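Regulator of G-protein signaling 16 (Mus musculus, PDB 3C7L) speeds GTP hydrolysis by G protein alpha subunits through its RGS domain, driving them to the inactive GDP-bound form and so damping receptor signalling, including phototransduction. Local coordinates at residues S21-L26 against K114-M119; V32-A37 against P125-S130; L48-A53 against D109-K114; K58-R61 against K65-S68. One frame throughout, in Å; residues are numbered along the deposited sequence.

Contacts 1, 2 and 3 all lean on helix 109-128, each taking a different part of it, while contact 4 lies apart on the surface, its centre about 23 Å from that of contact 1 and about 30 Å from that of contact 2. Contact 2 is buried and wholly apolar, two phenylalanines and an alanine. Contacts 1 and 3 are partly buried and mixed: contact 1 sets a salt bridge beside a phenylalanine, contact 3 lays an amide over an indole. Contact 4 is aliphatic, joining the loop after helix 45-57 to the helix that follows. A salt bridge from Lys58 to Asp109 ties contact 4 to contact 3.

Contact 1. Residues S21-L26 against K114-M119; sequences SFDLLL and KTRTLM
A bidentate salt bridge laid beside a Met-aromatic pair joins the short helix 22-25 to the middle of helix 109-128 in this all-helical RGS domain. Arg116 reaches across with its side chain extended to NE and grips Asp23 end-on. NH1 gives OD1 of Asp23 a nearly straight bond of 2.9 Å (170°), on the syn side but tilted out of the carboxylate plane, while NH2 meets OD2 of Asp23 from above that plane, also at 2.9 Å. The two flat groups lie 40° apart. Phe22 covers one face of the guanidinium with its CD2 edge, the ring standing almost upright on it, and its CB comes within 3.9 Å of Arg116 NH2. Swung to the side opposite its backbone nitrogen (chi1 -171°), the Phe22 ring also reaches Met119, where CZ packs on Met119 CB at 3.7 Å and the sulfur SD lies at the ring edge. Leu26 CD1 sits over the centre of one ring face. Ser21 caps the short helix through a weak bond from Asp23 N to its OG (3.1 Å). Were Arg116 an alanine, the Asp23 carboxylate would probably be left without its positive mate and the flank of Phe22 uncovered. Glu120 forms a second salt bridge with Arg116 at NE, so the guanidinium is held by two carboxylates, Asp23 and Glu120. Further along helix 109-128 the Phe22 ring meets that of Tyr124, and Leu26 turns to Leu48 of helix 45-57, so segment 21-26 packs against both helices.

Contact 2. Residues V32-A37 against P125-S130; sequences VAAFHA and PRFLKS
One face of the Phe127 ring is covered by Phe35: its CA stands over the ring in a CH-pi contact, 4.2 Å from the centroid and 19° off the normal, and CD1 of Phe35 drops to 3.6 Å from CG of Phe127. The two rings meet obliquely, their planes 57° apart and centroids 5.3 Å apart. Farther out, the CZ end of Phe127 reaches the residue just before Phe35, where Ala34 CB touches Phe127 CZ at 3.8 Å. The contact joins helix 29-40 to the C-terminal end of helix 109-128 within the all-helical RGS domain. In Phe127, CG lies across from the backbone nitrogen (chi1 164°), which swings the ring off the end of its helix and onto the backbone of Ala34 and Phe35. Just beyond, the Phe127 carbonyl takes two hydrogen bonds from Ser130, one from OG to Phe127 O at 2.7 Å and one from the backbone N, both on the same face of the carbonyl plane; they close the turn leading into helix 131-134, whose Ala132 also touches Phe127. Phe35 continues inward to Leu48, Met119 and Ser123. With no hydrogen bond between them, 32-37 and 125-130 are held to each other by apolar packing and the CH-pi contact.

Contact 3. Residues L48-A53 against D109-K114; sequences LEFWLA and DVAQGK
Phe50 and Trp51 both turn CG to the carbonyl side of their backbones (chi1 -170° in Trp51), which brings two neighbouring rings from helix 45-57 up to the start of helix 109-128, and Gln112 answers with a side chain stretched out from CG. This is helix-to-helix packing near the centre of the all-helical RGS domain: the axes of 48-53 and 109-114 pass 9.8 Å apart, running roughly antiparallel at 140°. The Gln112 amide reaches over one face of the indole with its nitrogen, NE2 lying 3.3 Å above the plane and toward the rim, the amide turned 69° from the ring. NE1 of Trp51 and NE2 of Gln112, both donors, stand 3.3 Å apart without a bond; the amide nitrogen instead donates to Glu55, on the next turn of helix 45-57, which fixes the end of the side chain above the ring. Closer to the backbone, CG of Gln112 packs at 3.5 Å on CD1 of Trp51. Replacing Trp51 by an alanine is likely to open a gap under the Gln112 amide and rob its aliphatic chain of a packing surface. The Phe50 ring, by contrast, meets helix 109-128 with its edge. Ile73 and Ile78 of helix 63-78 and Val86 also touch this ring, carrying it into the packing of further parts of the domain. Its rim is lodged against the backbone where Ala111 passes into Gln112, with CE2 of Phe50 3.7 Å from Ala111 O and CZ of Phe50 3.8 Å from Ala111 CB.

Contact 4. Residues K58-R61 against K65-S68; sequences KKIR and KLAS
Ile60 is the side chain that does most of the touching, laid against the aliphatic part of Lys65 and the tip of Leu66. Its CG2 methyl packs on Lys65 CB at 3.5 Å, and its CD1 comes to 3.7 Å from Lys65 CE, so the branched chain crosses the extended lysine at about a right angle and covers it from CB to CE. Next to it, Leu66 CD2 meets Ile60 CB at 3.7 Å and lies 3.4 Å from Ile60 O, while Leu66 CD1 touches Arg61 O at 3.7 Å. The isoleucine can reach both residues because its CG2 branch points away from the backbone nitrogen and CG1 stands beside that nitrogen (chi1 -58°). Lys65, extended beyond CG, carries its ammonium past the isoleucine; NZ of Lys59 stands 6.1 Å from NZ of Lys65, close enough for the like charges probably to disfavour a nearer approach. Lys58, at the start of the loop, forms a salt bridge with Asp109, pinning it to helix 109-128. The contact thus folds the loop after helix 45-57 back on the first turn of helix 63-78, at the surface of the RGS domain.

Contact 1. Residues S21-L26 against K114-M119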
# COMPACT_ATOMS: atom_id res chain seq x y z
N SER A 21 -4.12 -15.80 -3.22
CA SER A 21 -4.37 -14.69 -2.30
C SER A 21 -3.42 -13.52 -2.49
O SER A 21 -2.21 -13.70 -2.52
CB SER A 21 -4.26 -15.18 -0.86
OG SER A 21 -4.25 -14.09 0.04
N PHE A 22 -3.98 -12.32 -2.60
CA PHE A 22 -3.16 -11.12 -2.76
C PHE A 22 -2.26 -10.97 -1.53
O PHE A 22 -1.14 -10.46 -1.61
CB PHE A 22 -4.07 -9.90 -2.93
CG PHE A 22 -3.35 -8.64 -3.31
CD1 PHE A 22 -2.26 -8.67 -4.17
CD2 PHE A 22 -3.77 -7.41 -2.81
CE1 PHE A 22 -1.59 -7.50 -4.54
CE2 PHE A 22 -3.11 -6.23 -3.17
CZ PHE A 22 -2.02 -6.27 -4.04
N ASP A 23 -2.74 -11.43 -0.38
CA ASP A 23 -1.97 -11.36 0.85
C ASP A 23 -0.73 -12.24 0.80
O ASP A 23 0.31 -11.89 1.37
CB ASP A 23 -2.86 -11.75 2.04
CG ASP A 23 -3.98 -10.76 2.27
OD1 ASP A 23 -3.71 -9.64 2.74
OD2 ASP A 23 -5.14 -11.09 1.95
N LEU A 24 -0.82 -13.38 0.12
CA LEU A 24 0.33 -14.26 -0.00
C LEU A 24 1.36 -13.64 -0.95
O LEU A 24 2.56 -13.75 -0.73
CB LEU A 24 -0.09 -15.65 -0.51
CG LEU A 24 -0.90 -16.51 0.46
CD1 LEU A 24 -1.08 -17.91 -0.12
CD2 LEU A 24 -0.19 -16.58 1.80
N LEU A 25 0.88 -12.99 -2.00
CA LEU A 25 1.79 -12.33 -2.93
C LEU A 25 2.58 -11.24 -2.19
O LEU A 25 3.79 -11.13 -2.35
CB LEU A 25 1.01 -11.69 -4.09
CG LEU A 25 1.81 -10.81 -5.06
CD1 LEU A 25 2.87 -11.65 -5.77
CD2 LEU A 25 0.88 -10.19 -6.09
N LEU A 26 1.87 -10.46 -1.38
CA LEU A 26 2.46 -9.36 -0.62
C LEU A 26 3.42 -9.78 0.50
O LEU A 26 4.10 -8.93 1.08
CB LEU A 26 1.34 -8.49 -0.04
CG LEU A 26 0.45 -7.86 -1.11
CD1 LEU A 26 -0.78 -7.25 -0.49
CD2 LEU A 26 1.25 -6.82 -1.89
N LYS A 114 -8.58 1.27 0.56
CA LYS A 114 -8.91 1.82 -0.74
C LYS A 114 -7.75 1.56 -1.69
O LYS A 114 -7.94 1.18 -2.85
CB LYS A 114 -9.16 3.33 -0.66
CG LYS A 114 -10.34 3.76 0.19
CD LYS A 114 -11.66 3.27 -0.38
CE LYS A 114 -12.84 3.81 0.42
NZ LYS A 114 -14.14 3.34 -0.12
N THR A 115 -6.53 1.77 -1.20
CA THR A 115 -5.33 1.56 -2.00
C THR A 115 -5.17 0.08 -2.34
O THR A 115 -4.74 -0.27 -3.44
CB THR A 115 -4.08 2.09 -1.27
OG1 THR A 115 -4.25 3.49 -1.01
CG2 THR A 115 -2.83 1.89 -2.13
N ARG A 116 -5.53 -0.78 -1.39
CA ARG A 116 -5.45 -2.22 -1.63
C ARG A 116 -6.37 -2.60 -2.80
O ARG A 116 -5.99 -3.36 -3.69
CB ARG A 116 -5.90 -2.99 -0.38
CG ARG A 116 -5.84 -4.50 -0.58
CD ARG A 116 -6.60 -5.27 0.49
NE ARG A 116 -6.65 -6.69 0.15
CZ ARG A 116 -5.93 -7.64 0.75
NH1 ARG A 116 -5.10 -7.36 1.74
NH2 ARG A 116 -6.03 -8.89 0.31
N THR A 117 -7.59 -2.05 -2.79
CA THR A 117 -8.55 -2.34 -3.84
C THR A 117 -8.08 -1.80 -5.18
O THR A 117 -8.34 -2.39 -6.23
CB THR A 117 -9.93 -1.76 -3.50
OG1 THR A 117 -10.42 -2.39 -2.31
CG2 THR A 117 -10.93 -2.02 -4.63
N LEU A 118 -7.37 -0.67 -5.15
CA LEU A 118 -6.84 -0.06 -6.36
C LEU A 118 -5.94 -1.11 -7.04
O LEU A 118 -5.89 -1.20 -8.27
CB LEU A 118 -6.02 1.18 -5.99
CG LEU A 118 -6.13 2.47 -6.80
CD1 LEU A 118 -7.58 2.86 -7.03
CD2 LEU A 118 -5.40 3.57 -6.04
N MET A 119 -5.24 -1.90 -6.24
CA MET A 119 -4.36 -2.94 -6.77
C MET A 119 -5.10 -4.27 -7.01
O MET A 119 -5.13 -4.79 -8.12
CB MET A 119 -3.19 -3.20 -5.82
CG MET A 119 -2.23 -2.03 -5.63
SD MET A 119 -0.83 -2.40 -4.52
CE MET A 119 -1.56 -2.09 -2.93

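Contact 2. Residues V32-A37 against P125-S130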
# COMPACT_ATOMS: atom_id res chain seq x y z
N VAL A 32 6.65 -9.63 -4.32
CA VAL A 32 6.64 -8.18 -4.14
C VAL A 32 7.57 -7.49 -5.13
O VAL A 32 7.20 -6.48 -5.74
CB VAL A 32 7.04 -7.79 -2.71
CG1 VAL A 32 7.21 -6.28 -2.61
CG2 VAL A 32 5.98 -8.25 -1.73
N ALA A 33 8.77 -8.02 -5.31
CA ALA A 33 9.73 -7.42 -6.24
C ALA A 33 9.19 -7.40 -7.66
O ALA A 33 9.29 -6.39 -8.36
CB ALA A 33 11.06 -8.18 -6.20
N ALA A 34 8.60 -8.51 -8.08
CA ALA A 34 8.04 -8.61 -9.43
C ALA A 34 6.85 -7.67 -9.60
O ALA A 34 6.74 -6.97 -10.62
CB ALA A 34 7.61 -10.04 -9.71
N PHE A 35 5.97 -7.65 -8.61
CA PHE A 35 4.79 -6.79 -8.68
C PHE A 35 5.18 -5.31 -8.62
O PHE A 35 4.56 -4.49 -9.29
CB PHE A 35 3.81 -7.15 -7.55
CG PHE A 35 2.47 -6.47 -7.67
CD1 PHE A 35 1.79 -6.44 -8.89
CD2 PHE A 35 1.87 -5.87 -6.56
CE1 PHE A 35 0.54 -5.82 -9.01
CE2 PHE A 35 0.62 -5.25 -6.66
CZ PHE A 35 -0.05 -5.23 -7.89
N HIS A 36 6.19 -4.98 -7.83
CA HIS A 36 6.63 -3.59 -7.72
C HIS A 36 7.10 -3.09 -9.08
O HIS A 36 6.74 -1.99 -9.51
CB HIS A 36 7.75 -3.45 -6.68
CG HIS A 36 8.14 -2.03 -6.39
ND1 HIS A 36 9.12 -1.37 -7.11
CD2 HIS A 36 7.65 -1.13 -5.50
CE1 HIS A 36 9.21 -0.12 -6.67
NE2 HIS A 36 8.33 0.05 -5.70
N ALA A 37 7.89 -3.90 -9.77
CA ALA A 37 8.40 -3.54 -11.09
C ALA A 37 7.26 -3.38 -12.09
O ALA A 37 7.28 -2.46 -12.91
CB ALA A 37 9.39 -4.58 -11.57
N PRO A 125 -4.66 -8.43 -10.92
CA PRO A 125 -5.06 -9.43 -11.91
C PRO A 125 -4.30 -9.29 -13.23
O PRO A 125 -4.02 -10.28 -13.89
CB PRO A 125 -6.55 -9.17 -12.07
CG PRO A 125 -6.95 -8.74 -10.71
CD PRO A 125 -5.84 -7.77 -10.35
N ARG A 126 -3.97 -8.06 -13.62
CA ARG A 126 -3.23 -7.88 -14.86
C ARG A 126 -1.79 -8.36 -14.71
O ARG A 126 -1.18 -8.85 -15.66
CB ARG A 126 -3.28 -6.41 -15.33
CG ARG A 126 -4.65 -6.01 -15.87
CD ARG A 126 -4.70 -4.62 -16.49
NE ARG A 126 -4.56 -3.55 -15.51
CZ ARG A 126 -3.42 -2.92 -15.24
NH1 ARG A 126 -2.30 -3.27 -15.86
NH2 ARG A 126 -3.41 -1.94 -14.35
N PHE A 127 -1.26 -8.25 -13.50
CA PHE A 127 0.10 -8.70 -13.21
C PHE A 127 0.16 -10.21 -13.40
O PHE A 127 1.13 -10.75 -13.94
CB PHE A 127 0.50 -8.38 -11.76
CG PHE A 127 1.72 -9.14 -11.28
CD1 PHE A 127 2.97 -8.92 -11.84
CD2 PHE A 127 1.60 -10.09 -10.26
CE1 PHE A 127 4.09 -9.63 -11.41
CE2 PHE A 127 2.72 -10.81 -9.82
CZ PHE A 127 3.96 -10.58 -10.40
N LEU A 128 -0.88 -10.89 -12.92
CA LEU A 128 -0.93 -12.35 -13.02
C LEU A 128 -1.04 -12.83 -14.46
O LEU A 128 -0.66 -13.96 -14.77
CB LEU A 128 -2.11 -12.89 -12.21
CG LEU A 128 -2.05 -12.61 -10.71
CD1 LEU A 128 -3.31 -13.17 -10.04
CD2 LEU A 128 -0.80 -13.23 -10.11
N LYS A 129 -1.55 -11.98 -15.34
CA LYS A 129 -1.70 -12.34 -16.74
C LYS A 129 -0.58 -11.75 -17.61
O LYS A 129 -0.71 -11.68 -18.83
CB LYS A 129 -3.06 -11.87 -17.25
CG LYS A 129 -4.22 -12.56 -16.56
CD LYS A 129 -5.55 -11.89 -16.84
CE LYS A 129 -6.65 -12.51 -15.99
NZ LYS A 129 -7.91 -11.71 -16.02
N SER A 130 0.51 -11.34 -16.97
CA SER A 130 1.64 -10.76 -17.69
C SER A 130 2.83 -11.72 -17.67
O SER A 130 2.85 -12.67 -16.89
CB SER A 130 2.06 -9.46 -17.03
OG SER A 130 2.72 -9.72 -15.81

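Contact 3. Residues L48-A53 against D109-K114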
# COMPACT_ATOMS: atom_id res chain seq x y z
N LEU A 48 1.65 0.17 -3.69
CA LEU A 48 2.28 -0.93 -2.98
C LEU A 48 3.21 -0.44 -1.87
O LEU A 48 3.26 -1.02 -0.80
CB LEU A 48 3.08 -1.80 -3.98
CG LEU A 48 3.91 -2.94 -3.38
CD1 LEU A 48 3.01 -3.89 -2.60
CD2 LEU A 48 4.63 -3.67 -4.50
N GLU A 49 3.95 0.64 -2.14
CA GLU A 49 4.87 1.18 -1.14
C GLU A 49 4.10 1.68 0.08
O GLU A 49 4.52 1.49 1.22
CB GLU A 49 5.70 2.32 -1.76
CG GLU A 49 6.62 1.81 -2.86
CD GLU A 49 7.36 2.90 -3.61
OE1 GLU A 49 7.04 4.10 -3.42
OE2 GLU A 49 8.25 2.54 -4.40
N PHE A 50 2.95 2.29 -0.18
CA PHE A 50 2.10 2.80 0.89
C PHE A 50 1.54 1.65 1.73
O PHE A 50 1.56 1.71 2.96
CB PHE A 50 0.95 3.63 0.31
CG PHE A 50 -0.11 3.99 1.30
CD1 PHE A 50 0.21 4.70 2.45
CD2 PHE A 50 -1.43 3.61 1.10
CE1 PHE A 50 -0.78 5.03 3.38
CE2 PHE A 50 -2.42 3.93 2.01
CZ PHE A 50 -2.09 4.65 3.16
N TRP A 51 1.05 0.61 1.06
CA TRP A 51 0.49 -0.54 1.76
C TRP A 51 1.54 -1.14 2.69
O TRP A 51 1.28 -1.37 3.87
CB TRP A 51 0.01 -1.60 0.76
CG TRP A 51 -0.80 -2.71 1.38
CD1 TRP A 51 -2.15 -2.74 1.53
CD2 TRP A 51 -0.30 -3.93 1.94
NE1 TRP A 51 -2.53 -3.91 2.15
CE2 TRP A 51 -1.42 -4.66 2.41
CE3 TRP A 51 0.98 -4.48 2.09
CZ2 TRP A 51 -1.29 -5.91 3.02
CZ3 TRP A 51 1.11 -5.73 2.69
CH2 TRP A 51 -0.02 -6.43 3.15
N LEU A 52 2.73 -1.38 2.17
CA LEU A 52 3.82 -1.95 2.97
C LEU A 52 4.22 -1.03 4.13
O LEU A 52 4.59 -1.50 5.20
CB LEU A 52 5.04 -2.22 2.09
CG LEU A 52 4.91 -3.27 0.99
CD1 LEU A 52 6.08 -3.13 0.04
CD2 LEU A 52 4.88 -4.67 1.58
N ALA A 53 4.14 0.28 3.91
CA ALA A 53 4.50 1.24 4.95
C ALA A 53 3.49 1.18 6.09
O ALA A 53 3.84 1.37 7.25
CB ALA A 53 4.56 2.65 4.37
N ASP A 109 -6.29 2.85 8.17
CA ASP A 109 -7.13 1.74 7.71
C ASP A 109 -7.95 1.97 6.45
O ASP A 109 -7.89 1.18 5.50
CB ASP A 109 -8.06 1.29 8.84
CG ASP A 109 -7.37 0.38 9.83
OD1 ASP A 109 -6.13 0.49 9.99
OD2 ASP A 109 -8.07 -0.44 10.47
N VAL A 110 -8.73 3.04 6.41
CA VAL A 110 -9.55 3.30 5.24
C VAL A 110 -8.70 3.56 4.00
O VAL A 110 -8.97 3.02 2.93
CB VAL A 110 -10.52 4.47 5.48
CG1 VAL A 110 -11.41 4.67 4.27
CG2 VAL A 110 -11.38 4.18 6.71
N ALA A 111 -7.65 4.36 4.16
CA ALA A 111 -6.75 4.66 3.04
C ALA A 111 -6.07 3.40 2.52
O ALA A 111 -6.00 3.19 1.31
CB ALA A 111 -5.69 5.67 3.47
N GLN A 112 -5.58 2.56 3.43
CA GLN A 112 -4.90 1.33 3.04
C GLN A 112 -5.85 0.40 2.30
O GLN A 112 -5.47 -0.24 1.31
CB GLN A 112 -4.31 0.63 4.28
CG GLN A 112 -3.70 -0.75 3.99
CD GLN A 112 -2.94 -1.33 5.18
OE1 GLN A 112 -3.24 -1.01 6.33
NE2 GLN A 112 -1.97 -2.19 4.90
N GLY A 113 -7.09 0.32 2.77
CA GLY A 113 -8.09 -0.52 2.13
C GLY A 113 -8.46 -0.04 0.74
O GLY A 113 -8.66 -0.86 -0.18
N LYS A 114 -8.58 1.27 0.56
CA LYS A 114 -8.91 1.82 -0.74
C LYS A 114 -7.75 1.56 -1.69
O LYS A 114 -7.94 1.18 -2.85
CB LYS A 114 -9.16 3.33 -0.66
CG LYS A 114 -10.34 3.76 0.19
CD LYS A 114 -11.66 3.27 -0.38
CE LYS A 114 -12.84 3.81 0.42
NZ LYS A 114 -14.14 3.34 -0.12

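Contact 4. Residues K58-R61 against K65-S68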
# COMPACT_ATOMS: atom_id res chain seq x y z
N LYS A 58 2.00 -0.40 11.95
CA LYS A 58 1.22 -1.02 13.01
C LYS A 58 2.01 -1.89 13.99
O LYS A 58 1.47 -2.34 15.00
CB LYS A 58 0.07 -1.82 12.41
CG LYS A 58 -1.06 -0.93 11.90
CD LYS A 58 -2.33 -1.72 11.66
CE LYS A 58 -3.48 -0.81 11.26
NZ LYS A 58 -4.73 -1.58 11.00
N LYS A 59 3.28 -2.11 13.69
CA LYS A 59 4.14 -2.89 14.57
C LYS A 59 4.82 -2.00 15.61
O LYS A 59 5.40 -2.49 16.58
CB LYS A 59 5.21 -3.62 13.74
CG LYS A 59 6.28 -4.28 14.59
CD LYS A 59 7.35 -4.94 13.74
CE LYS A 59 8.48 -5.44 14.61
NZ LYS A 59 9.14 -4.30 15.31
N ILE A 60 4.75 -0.68 15.41
CA ILE A 60 5.36 0.28 16.32
C ILE A 60 4.58 0.40 17.63
O ILE A 60 3.36 0.57 17.62
CB ILE A 60 5.46 1.68 15.67
CG1 ILE A 60 6.28 1.59 14.38
CG2 ILE A 60 6.10 2.67 16.63
CD1 ILE A 60 6.39 2.91 13.64
N ARG A 61 5.28 0.32 18.76
CA ARG A 61 4.62 0.41 20.07
C ARG A 61 4.77 1.78 20.72
O ARG A 61 3.81 2.34 21.25
CB ARG A 61 5.17 -0.66 21.01
CG ARG A 61 4.78 -2.08 20.63
CD ARG A 61 5.61 -3.10 21.39
NE ARG A 61 5.26 -4.47 21.02
CZ ARG A 61 5.96 -5.54 21.40
NH1 ARG A 61 7.04 -5.39 22.15
NH2 ARG A 61 5.57 -6.75 21.02
N LYS A 65 7.42 7.23 18.39
CA LYS A 65 7.72 6.71 17.07
C LYS A 65 6.45 6.63 16.23
O LYS A 65 6.48 6.91 15.03
CB LYS A 65 8.38 5.33 17.15
CG LYS A 65 8.86 4.82 15.80
CD LYS A 65 9.51 3.45 15.90
CE LYS A 65 9.95 2.94 14.53
NZ LYS A 65 10.57 1.59 14.62
N LEU A 66 5.34 6.25 16.85
CA LEU A 66 4.07 6.17 16.14
C LEU A 66 3.73 7.54 15.58
O LEU A 66 3.34 7.67 14.41
CB LEU A 66 2.95 5.72 17.09
CG LEU A 66 2.81 4.22 17.39
CD1 LEU A 66 1.88 4.02 18.58
CD2 LEU A 66 2.30 3.50 16.16
N ALA A 67 3.88 8.57 16.41
CA ALA A 67 3.59 9.94 16.01
C ALA A 67 4.45 10.35 14.82
O ALA A 67 3.95 10.86 13.82
CB ALA A 67 3.84 10.89 17.17
N SER A 68 5.76 10.13 14.95
CA SER A 68 6.71 10.48 13.90
C SER A 68 6.45 9.74 12.59
O SER A 68 6.36 10.36 11.53
CB SER A 68 8.14 10.18 14.38
OG SER A 68 9.08 10.42 13.36